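Local structure of predicted ATPase involved in replication control, Cdc46/Mcm family (Methanopyrus kandleri AV19, 3F8T) at residues L33-I36 against V37-E40; E433-E436 against R437-M440; L482-W485 against Y486-A490. The protein belongs to the MCM family and is predicted to bind ATP and single-stranded DNA, as in the helicases that unwind DNA during replication. The protein carries 2 engineered substitutions. All coordinates share one frame; numbering follows the deposited sequence.

Interaction 1: L33-I36 against V37-E40; sequences LIEI and VRTE
With its CG turned to the side opposite the carbonyl carbon (chi1 -77°) and an extended chain from there to NE, R38 runs back beside I34 and lays its guanidinium on that isoleucine. The group is touched over one face: I34 CG2, which stands anti to its own backbone nitrogen, lies above the middle of the plane and comes within 3.5 Å of R38 CZ. E35 approaches the same guanidinium less closely, with its CG 4.0 Å from R38 NH1. The two planar ends lie almost parallel, 6° apart, yet E35 OE2 and R38 NH1 remain 5.1 Å from each other, too far for direct pairing; the salt bridge of E35 goes to R31 instead.

The second torsion that matters is that of T39. T39 OG1 sits between backbone N and carbonyl carbon (chi1 60°), from where it donates to I36 O over 2.6 Å, nearly along the C=O axis. T39 N is a second donor to I36 O, at 3.2 Å and from above the carbonyl plane, while T39 CG2 rests 3.4 Å from E35 O. One turn earlier, V37 N donates to L33 O at 3.0 Å.

Away from the arginine, I36 packs on V77 and L81 of helix 74-88, which joins the turn to the small helical bundle. T39 occupies the N-cap position of helix 40-47, its OG1 making a weak bond to F42 N. The double grip on I36 O therefore links the end of helix 30-37 to a threonine N-cap, a tight helix-to-helix junction in the MCM N-terminal region.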
loop_
_atom_site.group_PDB
_atom_site.type_symbol
_atom_site.label_atom_id
_atom_site.label_comp_id
_atom_site.label_asym_id
_atom_site.label_seq_id
_atom_site.Cartn_x
_atom_site.Cartn_y
_atom_site.Cartn_z
ATOM N N LEU A 33 -17.939 34.529 14.771
ATOM C CA LEU A 33 -18.009 33.817 16.045
ATOM C C LEU A 33 -19.437 33.532 16.513
ATOM O O LEU A 33 -19.707 32.464 17.058
ATOM C CB LEU A 33 -17.229 34.546 17.154
ATOM C CG LEU A 33 -15.714 34.337 17.302
ATOM C CD1 LEU A 33 -15.273 34.760 18.703
ATOM C CD2 LEU A 33 -15.279 32.887 17.023
ATOM N N ILE A 34 -20.341 34.492 16.323
ATOM C CA ILE A 34 -21.751 34.267 16.637
ATOM C C ILE A 34 -22.309 33.079 15.832
ATOM O O ILE A 34 -22.974 32.214 16.383
ATOM C CB ILE A 34 -22.624 35.532 16.389
ATOM C CG1 ILE A 34 -22.225 36.657 17.347
ATOM C CG2 ILE A 34 -24.102 35.202 16.606
ATOM C CD1 ILE A 34 -22.883 37.993 17.030
ATOM N N GLU A 35 -22.046 33.037 14.530
ATOM C CA GLU A 35 -22.584 31.932 13.727
ATOM C C GLU A 35 -21.966 30.584 14.117
ATOM O O GLU A 35 -22.659 29.555 14.116
ATOM C CB GLU A 35 -22.464 32.227 12.236
ATOM C CG GLU A 35 -23.409 33.360 11.830
ATOM C CD GLU A 35 -23.246 33.807 10.392
ATOM O OE1 GLU A 35 -22.972 32.952 9.506
ATOM O OE2 GLU A 35 -23.401 35.029 10.144
ATOM N N ILE A 36 -20.685 30.603 14.491
ATOM C CA ILE A 36 -19.999 29.384 14.958
ATOM C C ILE A 36 -20.630 28.803 16.228
ATOM O O ILE A 36 -20.939 27.607 16.296
ATOM C CB ILE A 36 -18.471 29.621 15.170
ATOM C CG1 ILE A 36 -17.769 29.803 13.809
ATOM C CG2 ILE A 36 -17.855 28.449 15.964
ATOM C CD1 ILE A 36 -16.275 30.259 13.887
ATOM N N VAL A 37 -20.828 29.650 17.229
ATOM C CA VAL A 37 -21.364 29.229 18.517
ATOM C C VAL A 37 -22.829 28.769 18.438
ATOM O O VAL A 37 -23.284 27.985 19.272
ATOM C CB VAL A 37 -21.167 30.355 19.569
ATOM C CG1 VAL A 37 -21.916 30.062 20.831
ATOM C CG2 VAL A 37 -19.680 30.512 19.855
ATOM N N ARG A 38 -23.553 29.248 17.430
ATOM C CA ARG A 38 -24.938 28.836 17.213
ATOM C C ARG A 38 -25.082 27.420 16.642
ATOM O O ARG A 38 -26.174 26.847 16.685
ATOM C CB ARG A 38 -25.652 29.819 16.279
ATOM C CG ARG A 38 -26.091 31.138 16.886
ATOM C CD ARG A 38 -26.678 31.953 15.748
ATOM N NE ARG A 38 -27.076 33.323 16.071
ATOM C CZ ARG A 38 -27.118 34.304 15.165
ATOM N NH1 ARG A 38 -26.757 34.067 13.910
ATOM N NH2 ARG A 38 -27.490 35.531 15.508
ATOM N N THR A 39 -24.000 26.863 16.094
ATOM C CA THR A 39 -24.060 25.546 15.464
ATOM C C THR A 39 -24.344 24.445 16.484
ATOM O O THR A 39 -23.927 24.543 17.650
ATOM C CB THR A 39 -22.762 25.195 14.687
ATOM O OG1 THR A 39 -21.645 25.198 15.579
ATOM C CG2 THR A 39 -22.514 26.184 13.549
ATOM N N GLU A 40 -25.047 23.400 16.044
ATOM C CA GLU A 40 -25.355 22.267 16.926
ATOM C C GLU A 40 -24.080 21.569 17.385
ATOM O O GLU A 40 -23.933 21.292 18.573
ATOM C CB GLU A 40 -26.310 21.260 16.274
ATOM C CG GLU A 40 -27.289 20.648 17.279
ATOM C CD GLU A 40 -27.806 19.270 16.873
ATOM O OE1 GLU A 40 -27.963 19.010 15.652
ATOM O OE2 GLU A 40 -28.051 18.438 17.784
#

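Interaction 2: E433-E436 against R437-M440; sequences EVEE and RLGM
The last turns of helix 417-439, within the AAA-lid region of the MCM fold, carry an i to i+4 ladder in which E433 faces R437 and V434 faces L438. R437 N donates to E433 O at 2.8 Å with a nearly straight N-H...O angle of 172°; the fourth rung, M440 N to E436 O, lies in the carbonyl plane but is bent to 134°, a less straight bond than the first.

E433 and R437 run side by side without pairing directly: E433 OE2 and R437 NH1 are 5.0 Å apart. A water spans them, donating to E433 OE2 at 2.9 Å and accepting from R437 NH1 at 3.1 Å, in the plane and at the edge of the guanidinium. The bend of R437 at chi3 (53°) turns this group away from the carboxylate, whose plane it meets steeply. On the next flank V434 CG1 touches L438 CD1 at 3.8 Å, and the bent chain of E435 brings its OE2 alongside the same methyl. M440 folds back across E436, with its CE over the backbone oxygen and near the carboxylate.

At this largely exposed helix end the following loop packs against two of the side chains, V434 meeting T444 and V447, and R437 meeting L442 and T444, where the chain turns toward helix 449-465.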
loop_
_atom_site.group_PDB
_atom_site.type_symbol
_atom_site.label_atom_id
_atom_site.label_comp_id
_atom_site.label_asym_id
_atom_site.label_seq_id
_atom_site.Cartn_x
_atom_site.Cartn_y
_atom_site.Cartn_z
ATOM N N GLU A 433 3.988 -37.993 -9.571
ATOM C CA GLU A 433 4.756 -37.853 -10.802
ATOM C C GLU A 433 6.233 -37.540 -10.547
ATOM O O GLU A 433 7.099 -38.085 -11.224
ATOM C CB GLU A 433 4.146 -36.800 -11.719
ATOM C CG GLU A 433 4.793 -36.792 -13.093
ATOM C CD GLU A 433 4.325 -35.655 -13.965
ATOM O OE1 GLU A 433 3.392 -34.924 -13.552
ATOM O OE2 GLU A 433 4.894 -35.496 -15.067
ATOM N N VAL A 434 6.516 -36.662 -9.581
ATOM C CA VAL A 434 7.893 -36.333 -9.217
ATOM C C VAL A 434 8.620 -37.590 -8.708
ATOM O O VAL A 434 9.748 -37.878 -9.128
ATOM C CB VAL A 434 7.954 -35.192 -8.151
ATOM C CG1 VAL A 434 9.361 -35.056 -7.561
ATOM C CG2 VAL A 434 7.516 -33.864 -8.763
ATOM N N GLU A 435 7.965 -38.329 -7.816
ATOM C CA GLU A 435 8.528 -39.580 -7.301
ATOM C C GLU A 435 8.841 -40.545 -8.423
ATOM O O GLU A 435 9.945 -41.092 -8.497
ATOM C CB GLU A 435 7.617 -40.216 -6.254
ATOM C CG GLU A 435 7.804 -39.588 -4.885
ATOM C CD GLU A 435 9.260 -39.171 -4.646
ATOM O OE1 GLU A 435 10.101 -40.059 -4.361
ATOM O OE2 GLU A 435 9.560 -37.954 -4.756
ATOM N N GLU A 436 7.883 -40.702 -9.325
ATOM C CA GLU A 436 8.063 -41.568 -10.469
ATOM C C GLU A 436 9.230 -41.120 -11.349
ATOM O O GLU A 436 10.108 -41.929 -11.672
ATOM C CB GLU A 436 6.770 -41.687 -11.272
ATOM C CG GLU A 436 6.343 -43.132 -11.435
ATOM C CD GLU A 436 5.467 -43.363 -12.646
ATOM O OE1 GLU A 436 4.426 -42.678 -12.769
ATOM O OE2 GLU A 436 5.823 -44.239 -13.469
ATOM N N ARG A 437 9.253 -39.840 -11.720
ATOM C CA ARG A 437 10.361 -39.277 -12.500
ATOM C C ARG A 437 11.731 -39.424 -11.834
ATOM O O ARG A 437 12.726 -39.715 -12.501
ATOM C CB ARG A 437 10.108 -37.811 -12.836
ATOM C CG ARG A 437 8.958 -37.575 -13.816
ATOM C CD ARG A 437 8.758 -36.085 -14.085
ATOM N NE ARG A 437 9.991 -35.433 -14.515
ATOM C CZ ARG A 437 10.359 -35.243 -15.779
ATOM N NH1 ARG A 437 9.588 -35.651 -16.788
ATOM N NH2 ARG A 437 11.509 -34.640 -16.033
ATOM N N LEU A 438 11.791 -39.218 -10.523
ATOM C CA LEU A 438 13.048 -39.422 -9.812
ATOM C C LEU A 438 13.426 -40.908 -9.869
ATOM O O LEU A 438 14.586 -41.248 -10.080
ATOM C CB LEU A 438 12.962 -38.912 -8.367
ATOM C CG LEU A 438 12.866 -37.383 -8.206
ATOM C CD1 LEU A 438 12.574 -36.990 -6.767
ATOM C CD2 LEU A 438 14.099 -36.637 -8.724
ATOM N N GLY A 439 12.436 -41.783 -9.714
ATOM C CA GLY A 439 12.654 -43.227 -9.858
ATOM C C GLY A 439 13.230 -43.630 -11.208
ATOM O O GLY A 439 13.988 -44.597 -11.291
ATOM N N MET A 440 12.891 -42.869 -12.251
ATOM C CA MET A 440 13.379 -43.094 -13.616
ATOM C C MET A 440 14.762 -42.472 -13.862
ATOM O O MET A 440 15.384 -42.703 -14.906
ATOM C CB MET A 440 12.376 -42.540 -14.651
ATOM C CG MET A 440 10.943 -43.083 -14.540
ATOM S SD MET A 440 9.685 -42.044 -15.351
ATOM C CE MET A 440 8.267 -42.344 -14.330
HETATM O O HOH W 1 6.855 -37.034 -16.542
#

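Interaction 3: L482-W485 against Y486-A490; sequences LVDW and YLETA
T489 CG2, one helical turn on, sits over one face of the W485 indole, above its five-membered ring. This methyl carbon, T489 CG2, stands 3.7 Å from the centroid of that W485 ring and 12° off its normal, a CH-pi contact whose nearest ring atom is W485 CE2 at 3.6 Å. The backbone nitrogen of Y486 also approaches the indole, obliquely, at W485 CE3, as V483 O does the Y486 ring.

The rotation of the tryptophan explains the CH-pi contact: with CG anti to the backbone nitrogen (chi1 -178°) and the indole turned nearly at right angles (chi2 89°), its face is set against the T489 methyl. T489 OG1 in turn lies between its backbone N and carbonyl carbon, and donates to W485 O at 2.8 Å. T489 N donates to W485 O as well, at 2.8 Å, the two donors arriving from opposite faces of the carbonyl plane.

V483 and L487 lie side by side on another flank, with V483 CG1 4.0 Å from L487 CD1. V483 also packs on V455 and L458 of helix 449-465, while W485 rests on M224 of helix 219-229 and Y486 on strand 373-376. Thus the end of helix 473-489 is wedged between lid helices and the P-loop sheet.

D484 OD1 and E488 OE2 are 4.6 Å apart, but D484 forms a salt bridge with R430 and accepts from W426 NE1, which would probably favour its charged form. The T489 hydroxyl gives its hydrogen to W485 O, so this buried residue can turn its methyl to the indole while its donor is used.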
loop_
_atom_site.group_PDB
_atom_site.type_symbol
_atom_site.label_atom_id
_atom_site.label_comp_id
_atom_site.label_asym_id
_atom_site.label_seq_id
_atom_site.Cartn_x
_atom_site.Cartn_y
_atom_site.Cartn_z
ATOM N N LEU A 482 0.207 -22.485 -14.215
ATOM C CA LEU A 482 1.353 -21.575 -14.057
ATOM C C LEU A 482 2.461 -22.147 -13.199
ATOM O O LEU A 482 3.633 -21.975 -13.522
ATOM C CB LEU A 482 0.912 -20.226 -13.483
ATOM C CG LEU A 482 -0.016 -19.405 -14.384
ATOM C CD1 LEU A 482 -0.547 -18.200 -13.614
ATOM C CD2 LEU A 482 0.635 -18.970 -15.701
ATOM N N VAL A 483 2.103 -22.818 -12.101
ATOM C CA VAL A 483 3.114 -23.438 -11.244
ATOM C C VAL A 483 3.810 -24.556 -12.027
ATOM O O VAL A 483 5.044 -24.625 -12.050
ATOM C CB VAL A 483 2.536 -23.937 -9.875
ATOM C CG1 VAL A 483 3.595 -24.734 -9.082
ATOM C CG2 VAL A 483 2.067 -22.758 -9.037
ATOM N N ASP A 484 3.021 -25.391 -12.700
ATOM C CA ASP A 484 3.571 -26.454 -13.567
ATOM C C ASP A 484 4.514 -25.928 -14.656
ATOM O O ASP A 484 5.587 -26.509 -14.906
ATOM C CB ASP A 484 2.445 -27.257 -14.211
ATOM C CG ASP A 484 1.799 -28.225 -13.249
ATOM O OD1 ASP A 484 2.435 -28.600 -12.242
ATOM O OD2 ASP A 484 0.644 -28.605 -13.499
ATOM N N TRP A 485 4.122 -24.824 -15.284
ATOM C CA TRP A 485 4.945 -24.192 -16.321
ATOM C C TRP A 485 6.296 -23.773 -15.746
ATOM O O TRP A 485 7.336 -24.072 -16.334
ATOM C CB TRP A 485 4.209 -23.005 -16.944
ATOM C CG TRP A 485 4.944 -22.313 -18.060
ATOM C CD1 TRP A 485 4.892 -22.613 -19.400
ATOM C CD2 TRP A 485 5.831 -21.200 -17.934
ATOM N NE1 TRP A 485 5.705 -21.751 -20.110
ATOM C CE2 TRP A 485 6.289 -20.874 -19.233
ATOM C CE3 TRP A 485 6.293 -20.450 -16.851
ATOM C CZ2 TRP A 485 7.179 -19.827 -19.471
ATOM C CZ3 TRP A 485 7.178 -19.403 -17.088
ATOM C CH2 TRP A 485 7.607 -19.101 -18.390
ATOM N N TYR A 486 6.271 -23.097 -14.596
ATOM C CA TYR A 486 7.480 -22.744 -13.834
ATOM C C TYR A 486 8.354 -23.961 -13.513
ATOM O O TYR A 486 9.571 -23.961 -13.761
ATOM C CB TYR A 486 7.084 -22.027 -12.525
ATOM C CG TYR A 486 8.112 -22.115 -11.408
ATOM C CD1 TYR A 486 9.454 -21.847 -11.659
ATOM C CD2 TYR A 486 7.740 -22.444 -10.105
ATOM C CE1 TYR A 486 10.412 -21.926 -10.657
ATOM C CE2 TYR A 486 8.708 -22.529 -9.072
ATOM C CZ TYR A 486 10.041 -22.258 -9.370
ATOM O OH TYR A 486 11.044 -22.293 -8.406
ATOM N N LEU A 487 7.744 -24.989 -12.932
ATOM C CA LEU A 487 8.492 -26.185 -12.530
ATOM C C LEU A 487 9.129 -26.903 -13.728
ATOM O O LEU A 487 10.273 -27.387 -13.645
ATOM C CB LEU A 487 7.594 -27.143 -11.756
ATOM C CG LEU A 487 7.090 -26.689 -10.380
ATOM C CD1 LEU A 487 6.135 -27.735 -9.834
ATOM C CD2 LEU A 487 8.225 -26.416 -9.384
ATOM N N GLU A 488 8.391 -26.949 -14.829
ATOM C CA GLU A 488 8.831 -27.641 -16.031
ATOM C C GLU A 488 9.886 -26.865 -16.793
ATOM O O GLU A 488 10.925 -27.427 -17.147
ATOM C CB GLU A 488 7.634 -28.029 -16.910
ATOM C CG GLU A 488 6.871 -29.226 -16.319
ATOM C CD GLU A 488 5.428 -29.375 -16.821
ATOM O OE1 GLU A 488 5.117 -28.914 -17.942
ATOM O OE2 GLU A 488 4.608 -29.983 -16.087
ATOM N N THR A 489 9.646 -25.575 -17.007
ATOM C CA THR A 489 10.599 -24.717 -17.711
ATOM C C THR A 489 11.920 -24.547 -16.962
ATOM O O THR A 489 12.977 -24.399 -17.589
ATOM C CB THR A 489 10.010 -23.341 -18.044
ATOM O OG1 THR A 489 9.686 -22.641 -16.827
ATOM C CG2 THR A 489 8.753 -23.496 -18.885
ATOM N N ALA A 490 11.862 -24.591 -15.628
ATOM C CA ALA A 490 13.059 -24.502 -14.779
ATOM C C ALA A 490 14.107 -25.572 -15.102
ATOM O O ALA A 490 15.317 -25.342 -14.938
ATOM C CB ALA A 490 12.676 -24.592 -13.319
#

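All three contacts are local; interactions 2 and 3 lie along helix ends, while interaction 1 spans the junction of two helices. Interaction 1 lies in the N-terminal helical region, on the opposite side of the chain's centre from the others: its centre is about 81 Å from that of interaction 2 and about 69 Å from that of interaction 3. Interactions 2 and 3 occupy the ends of helices 417-439 and 473-489, with centres about 16 Å and nearest atoms about 6 Å apart. They do not touch directly; V447 bridges them by meeting both V434 and L487. R430, earlier on helix 417-439, pairs with D484 of interaction 3. Of the three, interaction 3 is the one packed on the P-loop sheet, through strand 373-376.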